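Local coordinates for ancylostoma secreted protein 1 (Necator americanus, PDB 3NT8), which is a secreted two-CAP-domain protein probably associated with the transition of infective hookworm larvae to parasitism, at residues 77-89 against 164-178. Residues are numbered along the deposited sequence; the frame is centred on the assembly and turned at random.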
ATOM      1  N   ALA A  77      -4.725  19.896   9.500  1.00 20.29           N
ATOM      2  CA  ALA A  77      -5.651  19.050  10.170  1.00 19.49           C
ATOM      3  C   ALA A  77      -4.883  17.907  10.759  1.00 20.33           C
ATOM      4  O   ALA A  77      -5.163  17.472  11.895  1.00 22.43           O
ATOM      5  CB  ALA A  77      -6.698  18.540   9.171  1.00 19.87           C
ATOM      6  N   MET A  78      -3.902  17.387  10.005  1.00 19.53           N
ATOM      7  CA  MET A  78      -3.036  16.314  10.532  1.00 18.60           C
ATOM      8  C   MET A  78      -2.219  16.822  11.698  1.00 17.61           C
ATOM      9  O   MET A  78      -2.208  16.170  12.735  1.00 18.42           O
ATOM     10  CB  MET A  78      -2.136  15.683   9.461  1.00 17.79           C
ATOM     11  CG  MET A  78      -2.892  14.626   8.685  1.00 20.99           C
ATOM     12  SD  MET A  78      -2.029  14.261   7.199  1.00 22.39           S
ATOM     13  CE  MET A  78      -0.599  13.469   7.917  1.00 22.43           C
ATOM     14  N   GLU A  79      -1.601  17.991  11.535  1.00 16.10           N
ATOM     15  CA  GLU A  79      -0.860  18.660  12.608  1.00 15.98           C
ATOM     16  C   GLU A  79      -1.696  18.873  13.859  1.00 15.86           C
ATOM     17  O   GLU A  79      -1.234  18.602  14.991  1.00 15.51           O
ATOM     18  CB  GLU A  79      -0.306  20.006  12.145  1.00 13.59           C
ATOM     19  CG  GLU A  79       0.506  20.766  13.268  1.00 16.12           C
ATOM     20  CD  GLU A  79       0.688  22.193  12.948  1.00 11.90           C
ATOM     21  OE1 GLU A  79       0.615  22.581  11.768  1.00 21.35           O
ATOM     22  OE2 GLU A  79       0.874  22.998  13.874  1.00 14.30           O
ATOM     23  N   GLN A  80      -2.933  19.325  13.682  1.00 17.82           N
ATOM     24  CA  GLN A  80      -3.760  19.731  14.847  1.00 18.68           C
ATOM     25  C   GLN A  80      -4.161  18.517  15.624  1.00 18.96           C
ATOM     26  O   GLN A  80      -4.179  18.529  16.853  1.00 20.62           O
ATOM     27  CB  GLN A  80      -5.018  20.498  14.388  1.00 20.70           C
ATOM     28  CG  GLN A  80      -5.962  20.928  15.581  1.00 21.95           C
ATOM     29  CD  GLN A  80      -5.344  22.029  16.450  1.00 25.77           C
ATOM     30  OE1 GLN A  80      -4.991  23.101  15.964  1.00 23.36           O
ATOM     31  NE2 GLN A  80      -5.198  21.740  17.750  1.00 28.72           N
ATOM     32  N   GLN A  81      -4.544  17.468  14.908  1.00 18.69           N
ATOM     33  CA  GLN A  81      -4.943  16.251  15.574  1.00 21.14           C
ATOM     34  C   GLN A  81      -3.808  15.640  16.396  1.00 19.86           C
ATOM     35  O   GLN A  81      -4.022  15.229  17.510  1.00 21.81           O
ATOM     36  CB  GLN A  81      -5.523  15.239  14.565  1.00 21.56           C
ATOM     37  CG  GLN A  81      -6.252  14.127  15.254  1.00 29.20           C
ATOM     38  CD  GLN A  81      -7.133  13.295  14.326  1.00 33.25           C
ATOM     39  OE1 GLN A  81      -7.182  13.520  13.096  1.00 36.02           O
ATOM     40  NE2 GLN A  81      -7.847  12.334  14.921  1.00 32.21           N
ATOM     41  N   LEU A  82      -2.608  15.608  15.832  1.00 18.84           N
ATOM     42  CA  LEU A  82      -1.473  15.072  16.517  1.00 18.35           C
ATOM     43  C   LEU A  82      -1.115  15.951  17.746  1.00 19.05           C
ATOM     44  O   LEU A  82      -0.745  15.432  18.822  1.00 17.61           O
ATOM     45  CB  LEU A  82      -0.293  14.959  15.559  1.00 18.63           C
ATOM     46  CG  LEU A  82       1.057  14.620  16.157  1.00 15.28           C
ATOM     47  CD1 LEU A  82       0.940  13.263  16.757  1.00 21.97           C
ATOM     48  CD2 LEU A  82       2.124  14.614  15.105  1.00 19.40           C
ATOM     49  N   GLN A  83      -1.245  17.263  17.568  1.00 19.63           N
ATOM     50  CA  GLN A  83      -0.952  18.178  18.666  1.00 21.19           C
ATOM     51  C   GLN A  83      -1.876  17.918  19.873  1.00 21.48           C
ATOM     52  O   GLN A  83      -1.417  17.941  21.016  1.00 23.71           O
ATOM     53  CB  GLN A  83      -1.024  19.626  18.199  1.00 21.22           C
ATOM     54  CG  GLN A  83      -0.741  20.622  19.326  1.00 20.57           C
ATOM     55  CD  GLN A  83       0.738  20.868  19.480  1.00 19.68           C
ATOM     56  OE1 GLN A  83       1.305  21.521  18.653  1.00 21.09           O
ATOM     57  NE2 GLN A  83       1.353  20.341  20.526  1.00 19.24           N
ATOM     58  N   ASP A  84      -3.157  17.676  19.599  1.00 22.03           N
ATOM     59  CA  ASP A  84      -4.161  17.392  20.626  1.00 24.03           C
ATOM     60  C   ASP A  84      -3.872  16.089  21.371  1.00 24.18           C
ATOM     61  O   ASP A  84      -4.291  15.911  22.509  1.00 24.99           O
ATOM     62  CB  ASP A  84      -5.577  17.355  20.022  1.00 24.12           C
ATOM     63  CG  ASP A  84      -6.022  18.690  19.537  1.00 26.10           C
ATOM     64  OD1 ASP A  84      -5.602  19.707  20.123  1.00 30.69           O
ATOM     65  OD2 ASP A  84      -6.817  18.746  18.577  1.00 29.76           O
ATOM     66  N   ALA A  85      -3.109  15.194  20.745  1.00 25.67           N
ATOM     67  CA  ALA A  85      -2.922  13.863  21.305  1.00 25.66           C
ATOM     68  C   ALA A  85      -1.718  13.750  22.197  1.00 26.14           C
ATOM     69  O   ALA A  85      -1.606  12.811  22.986  1.00 26.18           O
ATOM     70  CB  ALA A  85      -2.893  12.820  20.222  1.00 25.99           C
ATOM     71  N   ILE A  86      -0.820  14.720  22.080  1.00 26.09           N
ATOM     72  CA  ILE A  86       0.434  14.680  22.812  1.00 26.16           C
ATOM     73  C   ILE A  86       0.500  15.706  23.956  1.00 26.97           C
ATOM     74  O   ILE A  86       1.584  16.012  24.458  1.00 26.61           O
ATOM     75  CB  ILE A  86       1.672  14.791  21.842  1.00 25.78           C
ATOM     76  CG1 ILE A  86       1.709  16.164  21.120  1.00 24.77           C
ATOM     77  CG2 ILE A  86       1.597  13.685  20.779  1.00 25.74           C
ATOM     78  CD1 ILE A  86       3.033  16.460  20.429  1.00 22.07           C
ATOM     79  N   GLN A  87      -0.642  16.234  24.377  1.00 29.00           N
ATOM     80  CA  GLN A  87      -0.600  17.329  25.366  1.00 31.59           C
ATOM     81  C   GLN A  87       0.030  16.901  26.711  1.00 32.54           C
ATOM     82  O   GLN A  87       0.650  17.706  27.419  1.00 33.47           O
ATOM     83  CB  GLN A  87      -1.980  17.983  25.549  1.00 32.00           C
ATOM     84  CG  GLN A  87      -2.466  18.842  24.353  1.00 34.58           C
ATOM     85  CD  GLN A  87      -1.703  20.170  24.169  1.00 39.11           C
ATOM     86  OE1 GLN A  87      -1.738  21.066  25.041  1.00 37.69           O
ATOM     87  NE2 GLN A  87      -1.031  20.307  23.001  1.00 40.49           N
ATOM     88  N   SER A  88      -0.086  15.617  27.034  1.00 33.75           N
ATOM     89  CA  SER A  88       0.458  15.101  28.286  1.00 34.50           C
ATOM     90  C   SER A  88       1.751  14.282  28.087  1.00 34.67           C
ATOM     91  O   SER A  88       2.168  13.540  28.996  1.00 34.00           O
ATOM     92  CB  SER A  88      -0.592  14.212  28.928  1.00 34.89           C
ATOM     93  OG  SER A  88      -1.039  13.269  27.955  1.00 36.91           O
ATOM     94  N   CYS A  89       2.383  14.443  26.922  1.00 34.40           N
ATOM     95  CA  CYS A  89       3.563  13.651  26.506  1.00 34.35           C
ATOM     96  C   CYS A  89       3.377  12.140  26.764  1.00 35.35           C
ATOM     97  O   CYS A  89       4.184  11.509  27.499  1.00 34.04           O
ATOM     98  CB  CYS A  89       4.873  14.182  27.113  1.00 33.27           C
ATOM     99  SG  CYS A  89       5.172  15.965  26.824  1.00 31.53           S
ATOM    100  N   TYR A 164       5.469  19.269  18.505  1.00 20.45           N
ATOM    101  CA  TYR A 164       6.113  18.894  19.781  1.00 19.85           C
ATOM    102  C   TYR A 164       5.273  19.457  20.956  1.00 20.27           C
ATOM    103  O   TYR A 164       4.411  20.281  20.735  1.00 21.08           O
ATOM    104  CB  TYR A 164       7.577  19.316  19.873  1.00 19.87           C
ATOM    105  CG  TYR A 164       7.781  20.804  19.675  1.00 19.80           C
ATOM    106  CD1 TYR A 164       7.374  21.741  20.658  1.00 21.80           C
ATOM    107  CD2 TYR A 164       8.296  21.278  18.497  1.00 18.07           C
ATOM    108  CE1 TYR A 164       7.516  23.112  20.453  1.00 23.55           C
ATOM    109  CE2 TYR A 164       8.435  22.637  18.271  1.00 25.83           C
ATOM    110  CZ  TYR A 164       8.036  23.552  19.258  1.00 23.15           C
ATOM    111  OH  TYR A 164       8.157  24.887  19.033  1.00 22.93           O
ATOM    112  N   LYS A 165       5.447  18.913  22.164  1.00 21.03           N
ATOM    113  CA  LYS A 165       4.847  19.437  23.383  1.00 21.84           C
ATOM    114  C   LYS A 165       5.833  19.306  24.515  1.00 23.35           C
ATOM    115  O   LYS A 165       6.368  18.231  24.699  1.00 23.99           O
ATOM    116  CB  LYS A 165       3.591  18.669  23.731  1.00 22.93           C
ATOM    117  CG  LYS A 165       2.796  19.220  24.889  1.00 20.88           C
ATOM    118  CD  LYS A 165       2.193  20.581  24.622  1.00 16.58           C
ATOM    119  CE  LYS A 165       1.370  20.963  25.890  1.00 23.30           C
ATOM    120  NZ  LYS A 165       0.512  22.206  25.766  1.00 25.41           N
ATOM    121  N   VAL A 166       6.068  20.400  25.262  1.00 24.02           N
ATOM    122  CA  VAL A 166       6.846  20.367  26.500  1.00 25.01           C
ATOM    123  C   VAL A 166       5.965  19.907  27.716  1.00 26.00           C
ATOM    124  O   VAL A 166       4.843  20.375  27.904  1.00 25.23           O
ATOM    125  CB  VAL A 166       7.541  21.739  26.789  1.00 24.61           C
ATOM    126  CG1 VAL A 166       8.335  21.709  28.068  1.00 24.88           C
ATOM    127  CG2 VAL A 166       8.469  22.110  25.643  1.00 25.30           C
ATOM    128  N   CYS A 167       6.475  18.968  28.518  1.00 25.68           N
ATOM    129  CA  CYS A 167       5.767  18.598  29.736  1.00 27.01           C
ATOM    130  C   CYS A 167       6.699  18.710  30.913  1.00 27.35           C
ATOM    131  O   CYS A 167       7.191  17.710  31.415  1.00 27.81           O
ATOM    132  CB  CYS A 167       5.199  17.183  29.641  1.00 26.99           C
ATOM    133  SG  CYS A 167       4.082  16.937  28.296  1.00 32.55           S
ATOM    134  N   GLY A 168       6.969  19.938  31.348  1.00 28.14           N
ATOM    135  CA  GLY A 168       7.952  20.173  32.405  1.00 28.49           C
ATOM    136  C   GLY A 168       9.374  19.807  32.049  1.00 29.08           C
ATOM    137  O   GLY A 168      10.127  20.650  31.587  1.00 30.79           O
ATOM    138  N   THR A 169       9.760  18.560  32.289  1.00 29.89           N
ATOM    139  CA  THR A 169      11.155  18.086  32.055  1.00 29.38           C
ATOM    140  C   THR A 169      11.174  17.070  30.928  1.00 28.21           C
ATOM    141  O   THR A 169      12.186  16.397  30.686  1.00 27.29           O
ATOM    142  CB  THR A 169      11.814  17.429  33.329  1.00 29.58           C
ATOM    143  OG1 THR A 169      10.881  16.524  33.924  1.00 31.13           O
ATOM    144  CG2 THR A 169      12.233  18.478  34.360  1.00 31.99           C
ATOM    145  N   LYS A 170      10.038  16.957  30.249  1.00 26.78           N
ATOM    146  CA  LYS A 170       9.889  15.981  29.218  1.00 25.86           C
ATOM    147  C   LYS A 170       9.429  16.661  27.918  1.00 24.63           C
ATOM    148  O   LYS A 170       8.617  17.558  27.933  1.00 24.93           O
ATOM    149  CB  LYS A 170       8.892  14.902  29.684  1.00 25.99           C
ATOM    150  CG  LYS A 170       8.658  13.730  28.723  1.00 27.57           C
ATOM    151  CD  LYS A 170       7.986  12.541  29.486  1.00 32.84           C
ATOM    152  CE  LYS A 170       8.071  11.142  28.793  1.00 34.64           C
ATOM    153  NZ  LYS A 170       7.550  11.183  27.363  1.00 34.58           N
ATOM    154  N   LEU A 171       9.942  16.193  26.784  1.00 23.76           N
ATOM    155  CA  LEU A 171       9.577  16.754  25.472  1.00 22.95           C
ATOM    156  C   LEU A 171       9.212  15.633  24.524  1.00 22.16           C
ATOM    157  O   LEU A 171       9.963  14.729  24.322  1.00 21.17           O
ATOM    158  CB  LEU A 171      10.737  17.567  24.872  1.00 21.60           C
ATOM    159  CG  LEU A 171      10.527  18.113  23.444  1.00 22.57           C
ATOM    160  CD1 LEU A 171       9.536  19.262  23.378  1.00 17.19           C
ATOM    161  CD2 LEU A 171      11.810  18.597  22.902  1.00 23.16           C
ATOM    162  N   ALA A 172       8.041  15.714  23.936  1.00 22.10           N
ATOM    163  CA  ALA A 172       7.701  14.714  22.949  1.00 21.30           C
ATOM    164  C   ALA A 172       7.638  15.431  21.597  1.00 20.78           C
ATOM    165  O   ALA A 172       7.091  16.558  21.504  1.00 21.22           O
ATOM    166  CB  ALA A 172       6.370  14.050  23.311  1.00 21.42           C
ATOM    167  N   VAL A 173       8.293  14.831  20.608  1.00 17.97           N
ATOM    168  CA  VAL A 173       8.300  15.302  19.229  1.00 16.51           C
ATOM    169  C   VAL A 173       7.824  14.163  18.329  1.00 16.87           C
ATOM    170  O   VAL A 173       8.264  13.047  18.495  1.00 17.66           O
ATOM    171  CB  VAL A 173       9.701  15.716  18.779  1.00 15.77           C
ATOM    172  CG1 VAL A 173       9.608  16.304  17.356  1.00 15.99           C
ATOM    173  CG2 VAL A 173      10.341  16.704  19.791  1.00  9.51           C
ATOM    174  N   SER A 174       6.886  14.446  17.437  1.00 16.63           N
ATOM    175  CA  SER A 174       6.123  13.396  16.742  1.00 16.32           C
ATOM    176  C   SER A 174       5.684  13.906  15.352  1.00 15.47           C
ATOM    177  O   SER A 174       5.508  15.056  15.162  1.00 15.70           O
ATOM    178  CB  SER A 174       4.901  12.890  17.553  1.00 14.89           C
ATOM    179  OG  SER A 174       4.276  11.740  16.909  1.00 16.25           O
ATOM    180  N   CYS A 175       5.554  13.001  14.394  1.00 16.12           N
ATOM    181  CA  CYS A 175       5.099  13.327  13.033  1.00 15.95           C
ATOM    182  C   CYS A 175       4.218  12.176  12.659  1.00 16.10           C
ATOM    183  O   CYS A 175       4.488  11.041  13.046  1.00 16.21           O
ATOM    184  CB  CYS A 175       6.263  13.414  12.004  1.00 14.02           C
ATOM    185  SG  CYS A 175       7.399  14.785  12.131  1.00 16.73           S
ATOM    186  N   ILE A 176       3.147  12.497  11.921  1.00 16.92           N
ATOM    187  CA  ILE A 176       2.239  11.510  11.351  1.00 16.18           C
ATOM    188  C   ILE A 176       2.214  11.668   9.841  1.00 16.83           C
ATOM    189  O   ILE A 176       2.505  12.758   9.325  1.00 17.28           O
ATOM    190  CB  ILE A 176       0.760  11.620  11.893  1.00 15.79           C
ATOM    191  CG1 ILE A 176       0.288  13.053  11.943  1.00 14.03           C
ATOM    192  CG2 ILE A 176       0.595  10.998  13.244  1.00 14.12           C
ATOM    193  CD1 ILE A 176      -1.174  13.119  12.078  1.00 13.09           C
ATOM    194  N   TYR A 177       1.880  10.587   9.141  1.00 16.84           N
ATOM    195  CA  TYR A 177       2.076  10.508   7.676  1.00 17.69           C
ATOM    196  C   TYR A 177       0.900   9.795   7.086  1.00 16.53           C
ATOM    197  O   TYR A 177       0.466   8.813   7.648  1.00 18.38           O
ATOM    198  CB  TYR A 177       3.339   9.682   7.339  1.00 17.49           C
ATOM    199  CG  TYR A 177       4.583  10.163   8.006  1.00 19.06           C
ATOM    200  CD1 TYR A 177       5.538  10.919   7.298  1.00 15.61           C
ATOM    201  CD2 TYR A 177       4.868   9.807   9.301  1.00 14.13           C
ATOM    202  CE1 TYR A 177       6.698  11.309   7.912  1.00 18.68           C
ATOM    203  CE2 TYR A 177       6.042  10.202   9.900  1.00 16.70           C
ATOM    204  CZ  TYR A 177       6.956  10.942   9.200  1.00 12.39           C
ATOM    205  OH  TYR A 177       8.087  11.396   9.783  1.00 12.22           O
ATOM    206  N   ASN A 178       0.388  10.261   5.953  1.00 15.87           N
ATOM    207  CA  ASN A 178      -0.747   9.640   5.328  1.00 16.17           C
ATOM    208  C   ASN A 178      -0.392   8.380   4.487  1.00 17.90           C
ATOM    209  O   ASN A 178      -1.170   7.985   3.597  1.00 17.74           O
ATOM    210  CB  ASN A 178      -1.509  10.642   4.449  1.00 15.92           C
ATOM    211  CG  ASN A 178      -0.718  11.056   3.177  1.00 19.02           C
ATOM    212  OD1 ASN A 178       0.514  10.946   3.132  1.00 19.67           O
ATOM    213  ND2 ASN A 178      -1.435  11.555   2.154  1.00 17.16           N
TER
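Leu-82 drops from helix 77-85 onto strand 170-177, into the apolar part of the contact, where it is buried together with Ser-174 and Ile-176. Its CD2 lies 3.4 Å from Ser-174 O and reaches on toward CG1 of Ile-176, while CD1 rests against the Ser-174 side chain, whose OG is spoken for by Asn-102 O. One turn earlier on the helix, Met-78 is met by Ile-176, whose CG1 is wedged between its own backbone N and carbonyl carbon (chi1 44°); CD1 thereby comes to 3.3 Å from Met-78 O and also meets Met-78 CB. The Met-78 chain bends at its sulfur to lay CE over the Ile-176 carbonyl.

Past the helix end, the chain makes a type I turn from Ile-86 to Cys-89, and a disulfide from Cys-89 to Cys-167 closes it onto the hairpin. Cys-89 CB also sits 4.1 Å from Ala-172 CB, and Ile-86 CD1 fills in against the backbone at Tyr-164. Gln-83 adds a buried polar link: NE2 gives a nearly straight bond (165°) to Tyr-164 O, 3.1 Å away, from above the carbonyl plane, and OE1 is held by Asn-29.

The turn end is looser and open to solvent. Exposed Gln-87 folds back so that NE2 donates to Gln-83 O and OE1 takes NZ of partly exposed Lys-165 at 2.6 Å, tying both ends of the amide. Across the disulfide, toward strand 100-107, partly exposed Lys-170 bonds only weakly through NZ to Cys-89 O; Ser-105 is its stronger partner.

In this CAP domain the axes of helix 77-85 and strand 170-177 approach to 8.8 Å, their N-to-C directions 138° apart. Strands 100-107 and 159-167 flank strand 170-177, while helix 34-52 packs against the opposite face through Val-173 and Cys-175.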